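Local coordinates for protein 16S rRNA (adenine(1408)-N(1))-methyltransferase (Catenulispora acidiphila, PDB 4X1O) that probably methylates N1 of adenine 1408 in 16S rRNA with S-adenosyl-L-methionine as methyl donor, a modification linked to aminoglycoside resistance, at residues D143-L148 against A196-Q201; P157-I162 against H234-A239. All coordinates share one frame; numbering follows the deposited sequence.

Interaction 1 (D143-L148 against A196-Q201); sequences DVLSGL and AALGWQ
Trp200 and Leu198 reach helix 142-151 by similar first torsions: each CG stands anti to its own carbonyl carbon, with chi1 -69° in Trp200 and -73° in Leu198. This sends the indole edge-on against the backbone of the helix. Its NE1 gives a weak, bent hydrogen bond to Leu145 O (3.4 Å, 143° at the hydrogen), and CZ2 lies 3.5 Å from Leu148 O, so two carbonyls three residues apart on the helix both meet the rim of the ring near its plane. Leu198 works with its two methyl branches. CD1 packs on Leu145 CB at 3.7 Å, the two side chains crossing at about a right angle, while CD2 sits 3.4 Å from Ser146 OG. A water joins the polar margin, donating to Leu198 O (2.8 Å) and also bonded to Ser146 OG. Gly199, at positive phi, is the C-prime residue of the Schellman motif that ends helix 191-197 before strand 200-212. Leu148 also touches Ile110, which binds S-adenosyl-L-methionine when the cofactor is present. The contact is therefore mixed: leucine packing beside a water-bridged margin, and a weak indole bond that gives the buried NE1 a polar partner.

Interaction 2 (P157-I162 against H234-A239); sequences PLEISI and HLRAVA
Leu158 and Ala237 face each other as a hydrogen-bonded pair where strands 157-163 and 229-239 run antiparallel, and Ile160 with Leu235 forms the next such pair. Four backbone bonds close these two pairs. The straightest runs from Ile160 N to Leu235 O (2.8 Å, 171° at the hydrogen), with the donor in the carbonyl plane; Leu158 N, by contrast, approaches Ala237 O from above that plane, although the bond is equally short at 2.8 Å. CA-H...O contacts fill the steps between them, such as Arg236 CA to Leu158 O at 3.2 Å.

The side chains of these pairs make the buried face. Ile160 and Leu235 lie side by side and point the same way, CD1 of the first meeting CD2 of the second at 4.1 Å, and Val137 of helix 131-139 touches Ile160.

The other face, carrying Pro157, Glu159, Ser161, His234, Arg236 and Val238, is partly exposed except at the buried Ser161. With CG anti to the backbone N (chi1 -168°), the imidazole of His234 is carried toward strand 157-163. There its CD2 edge meets Ser161 OG at 3.1 Å, and NE2 lies 4.0 Å from Glu159 CB. The Glu159 side chain runs alongside that of His234, its carboxylate plane turned 43° from the ring; its OE2 stays 5.9 Å from His234 NE2 and 6.1 Å from Arg236 NE, while OE1 lies close to the like-charged Glu123. Cohesion thus comes from backbone bonds and the apolar face, whereas Glu159 and Arg236 could attract each other only through longer-range electrostatics.

How the interactions relate
The two interactions lie about 11 Å apart, centre to centre, and meet toward one side of the seven-stranded mixed sheet whose strand order, 3-2-1-4-5-7-6, is that of class I methyltransferases. Along the chain their segments alternate: helix 142-151 leads into strand 157-163, and strand 200-212 is followed by strand 229-239, which lies in the sheet between strands 157-163 and 200-212. Trp200 connects the contacts directly, its CZ3 lying 3.4 Å from Leu158 CB, and Gln201 O probably accepts a hydrogen bond from Val238 N. Interaction 1 thus seats a helix against the start of the edge strand, while interaction 2 illustrates how the reversed seventh strand of this fold ties the last hairpin to the parallel strands.

Interaction 1 (D143-L148 against A196-Q201)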
ATOM      1  N   ASP A 143       9.660  -7.331  10.792  1.00 23.66           N
ATOM      2  CA  ASP A 143       9.335  -5.933  11.084  1.00 25.51           C
ATOM      3  C   ASP A 143       8.354  -5.334  10.057  1.00 22.53           C
ATOM      4  O   ASP A 143       7.454  -4.564  10.421  1.00 22.44           O
ATOM      5  CB  ASP A 143      10.607  -5.082  11.189  1.00 29.64           C
ATOM      6  CG  ASP A 143      11.503  -5.193   9.973  1.00 47.25           C
ATOM      7  OD1 ASP A 143      11.277  -6.088   9.131  1.00 48.34           O
ATOM      8  OD2 ASP A 143      12.452  -4.386   9.874  1.00 55.15           O
ATOM      9  N   VAL A 144       8.495  -5.713   8.792  1.00 20.51           N
ATOM     10  CA  VAL A 144       7.573  -5.241   7.751  1.00 19.95           C
ATOM     11  C   VAL A 144       6.190  -5.909   7.851  1.00 19.67           C
ATOM     12  O   VAL A 144       5.150  -5.236   7.785  1.00 21.10           O
ATOM     13  CB  VAL A 144       8.167  -5.481   6.347  1.00 19.86           C
ATOM     14  CG1 VAL A 144       7.151  -5.146   5.258  1.00 22.49           C
ATOM     15  CG2 VAL A 144       9.456  -4.667   6.167  1.00 22.35           C
ATOM     16  N   LEU A 145       6.171  -7.224   8.035  1.00 21.98           N
ATOM     17  CA  LEU A 145       4.894  -7.939   8.147  1.00 18.60           C
ATOM     18  C   LEU A 145       4.112  -7.520   9.392  1.00 16.95           C
ATOM     19  O   LEU A 145       2.883  -7.428   9.361  1.00 18.23           O
ATOM     20  CB  LEU A 145       5.118  -9.449   8.189  1.00 20.70           C
ATOM     21  CG  LEU A 145       5.061 -10.230   6.874  1.00 25.94           C
ATOM     22  CD1 LEU A 145       5.807  -9.534   5.758  1.00 29.10           C
ATOM     23  CD2 LEU A 145       5.563 -11.672   7.086  1.00 22.04           C
ATOM     24  N   SER A 146       4.829  -7.306  10.489  1.00 17.95           N
ATOM     25  CA  SER A 146       4.209  -6.885  11.735  1.00 16.65           C
ATOM     26  C   SER A 146       3.674  -5.468  11.609  1.00 19.91           C
ATOM     27  O   SER A 146       2.626  -5.160  12.155  1.00 21.24           O
ATOM     28  CB  SER A 146       5.197  -6.970  12.905  1.00 28.87           C
ATOM     29  OG  SER A 146       5.425  -8.328  13.237  1.00 35.67           O
ATOM     30  N   GLY A 147       4.407  -4.613  10.898  1.00 21.59           N
ATOM     31  CA  GLY A 147       3.964  -3.249  10.672  1.00 22.06           C
ATOM     32  C   GLY A 147       2.676  -3.219   9.877  1.00 19.44           C
ATOM     33  O   GLY A 147       1.746  -2.470  10.198  1.00 20.55           O
ATOM     34  N   LEU A 148       2.619  -4.036   8.830  1.00 15.65           N
ATOM     35  CA  LEU A 148       1.399  -4.167   8.039  1.00 15.21           C
ATOM     36  C   LEU A 148       0.241  -4.656   8.909  1.00 14.08           C
ATOM     37  O   LEU A 148      -0.865  -4.116   8.844  1.00 18.07           O
ATOM     38  CB  LEU A 148       1.624  -5.121   6.876  1.00 17.33           C
ATOM     39  CG  LEU A 148       2.584  -4.628   5.795  1.00 19.70           C
ATOM     40  CD1 LEU A 148       2.868  -5.759   4.825  1.00 23.69           C
ATOM     41  CD2 LEU A 148       1.967  -3.432   5.074  1.00 18.26           C
ATOM     42  N   ALA A 196       1.321 -16.247   8.376  1.00 18.31           N
ATOM     43  CA  ALA A 196       0.352 -16.715   9.361  1.00 20.73           C
ATOM     44  C   ALA A 196       0.832 -16.432  10.783  1.00 20.13           C
ATOM     45  O   ALA A 196       0.039 -16.011  11.638  1.00 21.53           O
ATOM     46  CB  ALA A 196       0.071 -18.195   9.180  1.00 22.14           C
ATOM     47  N   ALA A 197       2.123 -16.633  11.031  1.00 16.65           N
ATOM     48  CA  ALA A 197       2.670 -16.431  12.369  1.00 22.08           C
ATOM     49  C   ALA A 197       2.501 -14.982  12.826  1.00 20.89           C
ATOM     50  O   ALA A 197       2.311 -14.701  14.015  1.00 22.71           O
ATOM     51  CB  ALA A 197       4.135 -16.821  12.412  1.00 23.93           C
ATOM     52  N   LEU A 198       2.570 -14.060  11.880  1.00 17.88           N
ATOM     53  CA  LEU A 198       2.500 -12.656  12.244  1.00 19.92           C
ATOM     54  C   LEU A 198       1.101 -12.083  12.075  1.00 22.94           C
ATOM     55  O   LEU A 198       0.904 -10.880  12.173  1.00 19.82           O
ATOM     56  CB  LEU A 198       3.520 -11.864  11.431  1.00 20.76           C
ATOM     57  CG  LEU A 198       4.933 -12.176  11.950  1.00 27.57           C
ATOM     58  CD1 LEU A 198       6.003 -11.581  11.058  1.00 30.46           C
ATOM     59  CD2 LEU A 198       5.095 -11.673  13.381  1.00 34.22           C
ATOM     60  N   GLY A 199       0.121 -12.950  11.856  1.00 18.58           N
ATOM     61  CA  GLY A 199      -1.259 -12.502  11.851  1.00 17.29           C
ATOM     62  C   GLY A 199      -1.891 -12.252  10.492  1.00 17.08           C
ATOM     63  O   GLY A 199      -2.894 -11.556  10.399  1.00 15.67           O
ATOM     64  N   TRP A 200      -1.313 -12.823   9.444  1.00 17.54           N
ATOM     65  CA  TRP A 200      -1.897 -12.763   8.112  1.00 15.50           C
ATOM     66  C   TRP A 200      -2.168 -14.154   7.573  1.00 15.73           C
ATOM     67  O   TRP A 200      -1.240 -14.869   7.171  1.00 16.70           O
ATOM     68  CB  TRP A 200      -0.987 -12.024   7.136  1.00 16.39           C
ATOM     69  CG  TRP A 200      -0.865 -10.537   7.384  1.00 16.74           C
ATOM     70  CD1 TRP A 200       0.263  -9.858   7.748  1.00 22.63           C
ATOM     71  CD2 TRP A 200      -1.900  -9.565   7.253  1.00 13.09           C
ATOM     72  NE1 TRP A 200      -0.009  -8.516   7.857  1.00 17.70           N
ATOM     73  CE2 TRP A 200      -1.330  -8.306   7.559  1.00 21.31           C
ATOM     74  CE3 TRP A 200      -3.256  -9.630   6.911  1.00 15.16           C
ATOM     75  CZ2 TRP A 200      -2.065  -7.128   7.521  1.00 18.19           C
ATOM     76  CZ3 TRP A 200      -3.995  -8.449   6.875  1.00 15.60           C
ATOM     77  CH2 TRP A 200      -3.390  -7.210   7.185  1.00 19.30           C
ATOM     78  N   GLN A 201      -3.435 -14.539   7.570  1.00 13.38           N
ATOM     79  CA  GLN A 201      -3.810 -15.873   7.091  1.00 13.29           C
ATOM     80  C   GLN A 201      -3.978 -15.784   5.572  1.00 17.61           C
ATOM     81  O   GLN A 201      -4.894 -15.133   5.078  1.00 14.91           O
ATOM     82  CB  GLN A 201      -5.088 -16.346   7.778  1.00 13.60           C
ATOM     83  CG  GLN A 201      -5.416 -17.836   7.560  1.00 16.35           C
ATOM     84  CD  GLN A 201      -4.525 -18.736   8.396  1.00 20.61           C
ATOM     85  OE1 GLN A 201      -4.418 -18.566   9.618  1.00 26.23           O
ATOM     86  NE2 GLN A 201      -3.867 -19.695   7.747  1.00 21.89           N
TER
HETATM   87  O   HOH W   1       2.338  -9.227  13.860  1.00 25.15           O

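Interaction 2 (P157-I162 against H234-A239)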
ATOM      1  N   PRO A 157      -8.685  -7.497   4.901  1.00 15.68           N
ATOM      2  CA  PRO A 157      -7.869  -8.143   3.871  1.00 18.18           C
ATOM      3  C   PRO A 157      -6.577  -7.381   3.630  1.00 20.67           C
ATOM      4  O   PRO A 157      -6.514  -6.151   3.766  1.00 19.81           O
ATOM      5  CB  PRO A 157      -8.747  -8.098   2.612  1.00 21.88           C
ATOM      6  CG  PRO A 157     -10.034  -7.477   3.016  1.00 27.83           C
ATOM      7  CD  PRO A 157      -9.847  -6.796   4.331  1.00 18.27           C
ATOM      8  N   LEU A 158      -5.537  -8.138   3.311  1.00 15.56           N
ATOM      9  CA  LEU A 158      -4.300  -7.571   2.824  1.00 16.24           C
ATOM     10  C   LEU A 158      -4.156  -7.995   1.380  1.00 18.43           C
ATOM     11  O   LEU A 158      -4.320  -9.163   1.061  1.00 17.73           O
ATOM     12  CB  LEU A 158      -3.115  -8.037   3.644  1.00 17.20           C
ATOM     13  CG  LEU A 158      -1.731  -7.837   3.021  1.00 18.99           C
ATOM     14  CD1 LEU A 158      -1.283  -6.376   3.065  1.00 21.32           C
ATOM     15  CD2 LEU A 158      -0.738  -8.722   3.747  1.00 22.88           C
ATOM     16  N   GLU A 159      -3.883  -7.049   0.495  1.00 14.53           N
ATOM     17  CA  GLU A 159      -3.699  -7.390  -0.914  1.00 13.48           C
ATOM     18  C   GLU A 159      -2.322  -6.901  -1.296  1.00 20.35           C
ATOM     19  O   GLU A 159      -2.021  -5.725  -1.124  1.00 20.28           O
ATOM     20  CB  GLU A 159      -4.757  -6.746  -1.808  1.00 24.43           C
ATOM     21  CG  GLU A 159      -6.125  -7.399  -1.730  1.00 48.58           C
ATOM     22  CD  GLU A 159      -7.166  -6.472  -1.148  1.00 76.03           C
ATOM     23  OE1 GLU A 159      -6.778  -5.395  -0.646  1.00 82.68           O
ATOM     24  OE2 GLU A 159      -8.367  -6.816  -1.197  1.00 85.85           O
ATOM     25  N   ILE A 160      -1.471  -7.807  -1.770  1.00 15.10           N
ATOM     26  CA  ILE A 160      -0.131  -7.433  -2.200  1.00 14.91           C
ATOM     27  C   ILE A 160      -0.047  -7.684  -3.691  1.00 18.60           C
ATOM     28  O   ILE A 160      -0.478  -8.735  -4.166  1.00 18.43           O
ATOM     29  CB  ILE A 160       0.956  -8.234  -1.473  1.00 17.96           C
ATOM     30  CG1 ILE A 160       0.903  -7.981   0.033  1.00 19.84           C
ATOM     31  CG2 ILE A 160       2.341  -7.895  -2.018  1.00 16.40           C
ATOM     32  CD1 ILE A 160       1.786  -8.954   0.809  1.00 21.45           C
ATOM     33  N   SER A 161       0.483  -6.717  -4.430  1.00 16.89           N
ATOM     34  CA  SER A 161       0.589  -6.844  -5.880  1.00 16.86           C
ATOM     35  C   SER A 161       2.001  -6.504  -6.280  1.00 21.96           C
ATOM     36  O   SER A 161       2.446  -5.358  -6.124  1.00 23.21           O
ATOM     37  CB  SER A 161      -0.404  -5.922  -6.606  1.00 21.65           C
ATOM     38  OG  SER A 161      -1.737  -6.392  -6.492  1.00 25.76           O
ATOM     39  N   ILE A 162       2.724  -7.497  -6.778  1.00 18.22           N
ATOM     40  CA  ILE A 162       4.112  -7.280  -7.173  1.00 18.85           C
ATOM     41  C   ILE A 162       4.273  -7.571  -8.662  1.00 23.89           C
ATOM     42  O   ILE A 162       3.960  -8.661  -9.118  1.00 21.35           O
ATOM     43  CB  ILE A 162       5.071  -8.177  -6.352  1.00 17.69           C
ATOM     44  CG1 ILE A 162       4.971  -7.860  -4.853  1.00 21.51           C
ATOM     45  CG2 ILE A 162       6.517  -8.020  -6.830  1.00 22.97           C
ATOM     46  CD1 ILE A 162       5.611  -8.909  -3.978  1.00 27.76           C
ATOM     47  N   HIS A 234      -0.020 -11.785  -7.143  1.00 17.34           N
ATOM     48  CA  HIS A 234      -1.026 -11.248  -6.256  1.00 16.56           C
ATOM     49  C   HIS A 234      -1.206 -12.154  -5.063  1.00 19.29           C
ATOM     50  O   HIS A 234      -1.434 -13.351  -5.223  1.00 18.24           O
ATOM     51  CB  HIS A 234      -2.354 -11.079  -6.997  1.00 22.68           C
ATOM     52  CG  HIS A 234      -3.361 -10.273  -6.243  1.00 40.70           C
ATOM     53  ND1 HIS A 234      -4.317 -10.847  -5.431  1.00 50.28           N
ATOM     54  CD2 HIS A 234      -3.549  -8.936  -6.159  1.00 47.21           C
ATOM     55  CE1 HIS A 234      -5.055  -9.898  -4.887  1.00 55.06           C
ATOM     56  NE2 HIS A 234      -4.612  -8.727  -5.311  1.00 51.16           N
ATOM     57  N   LEU A 235      -1.092 -11.586  -3.872  1.00 14.05           N
ATOM     58  CA  LEU A 235      -1.303 -12.334  -2.648  1.00 17.14           C
ATOM     59  C   LEU A 235      -2.418 -11.683  -1.872  1.00 18.04           C
ATOM     60  O   LEU A 235      -2.423 -10.467  -1.714  1.00 21.43           O
ATOM     61  CB  LEU A 235      -0.035 -12.371  -1.798  1.00 16.56           C
ATOM     62  CG  LEU A 235      -0.057 -13.203  -0.510  1.00 34.18           C
ATOM     63  CD1 LEU A 235       1.331 -13.760  -0.254  1.00 31.12           C
ATOM     64  CD2 LEU A 235      -0.534 -12.393   0.701  1.00 35.17           C
ATOM     65  N   ARG A 236      -3.353 -12.489  -1.391  1.00 13.81           N
ATOM     66  CA  ARG A 236      -4.390 -11.985  -0.506  1.00 15.55           C
ATOM     67  C   ARG A 236      -4.328 -12.730   0.813  1.00 16.22           C
ATOM     68  O   ARG A 236      -4.145 -13.953   0.838  1.00 13.94           O
ATOM     69  CB  ARG A 236      -5.774 -12.141  -1.146  1.00 18.71           C
ATOM     70  CG  ARG A 236      -6.900 -11.513  -0.315  1.00 28.18           C
ATOM     71  CD  ARG A 236      -8.265 -11.593  -1.008  1.00 46.84           C
ATOM     72  NE  ARG A 236      -8.846 -12.932  -0.958  1.00 57.77           N
ATOM     73  CZ  ARG A 236      -8.954 -13.740  -2.007  1.00 69.36           C
ATOM     74  NH1 ARG A 236      -8.523 -13.342  -3.196  1.00 77.38           N
ATOM     75  NH2 ARG A 236      -9.495 -14.945  -1.871  1.00 66.53           N
ATOM     76  N   ALA A 237      -4.472 -11.990   1.901  1.00 13.03           N
ATOM     77  CA  ALA A 237      -4.485 -12.552   3.244  1.00 12.95           C
ATOM     78  C   ALA A 237      -5.541 -11.844   4.076  1.00 19.86           C
ATOM     79  O   ALA A 237      -6.103 -10.823   3.659  1.00 19.86           O
ATOM     80  CB  ALA A 237      -3.115 -12.418   3.902  1.00 14.03           C
ATOM     81  N   VAL A 238      -5.832 -12.408   5.236  1.00 15.87           N
ATOM     82  CA  VAL A 238      -6.805 -11.825   6.141  1.00 15.50           C
ATOM     83  C   VAL A 238      -6.162 -11.636   7.512  1.00 17.01           C
ATOM     84  O   VAL A 238      -5.451 -12.511   8.012  1.00 14.37           O
ATOM     85  CB  VAL A 238      -8.053 -12.713   6.254  1.00 17.56           C
ATOM     86  CG1 VAL A 238      -8.949 -12.239   7.388  1.00 16.46           C
ATOM     87  CG2 VAL A 238      -8.792 -12.732   4.912  1.00 23.17           C
ATOM     88  N   ALA A 239      -6.402 -10.482   8.125  1.00 14.43           N
ATOM     89  CA  ALA A 239      -5.863 -10.189   9.448  1.00 14.89           C
ATOM     90  C   ALA A 239      -6.469 -11.081  10.534  1.00 15.52           C
ATOM     91  O   ALA A 239      -7.689 -11.100  10.728  1.00 19.40           O
ATOM     92  CB  ALA A 239      -6.094  -8.698   9.803  1.00 15.09           C
TER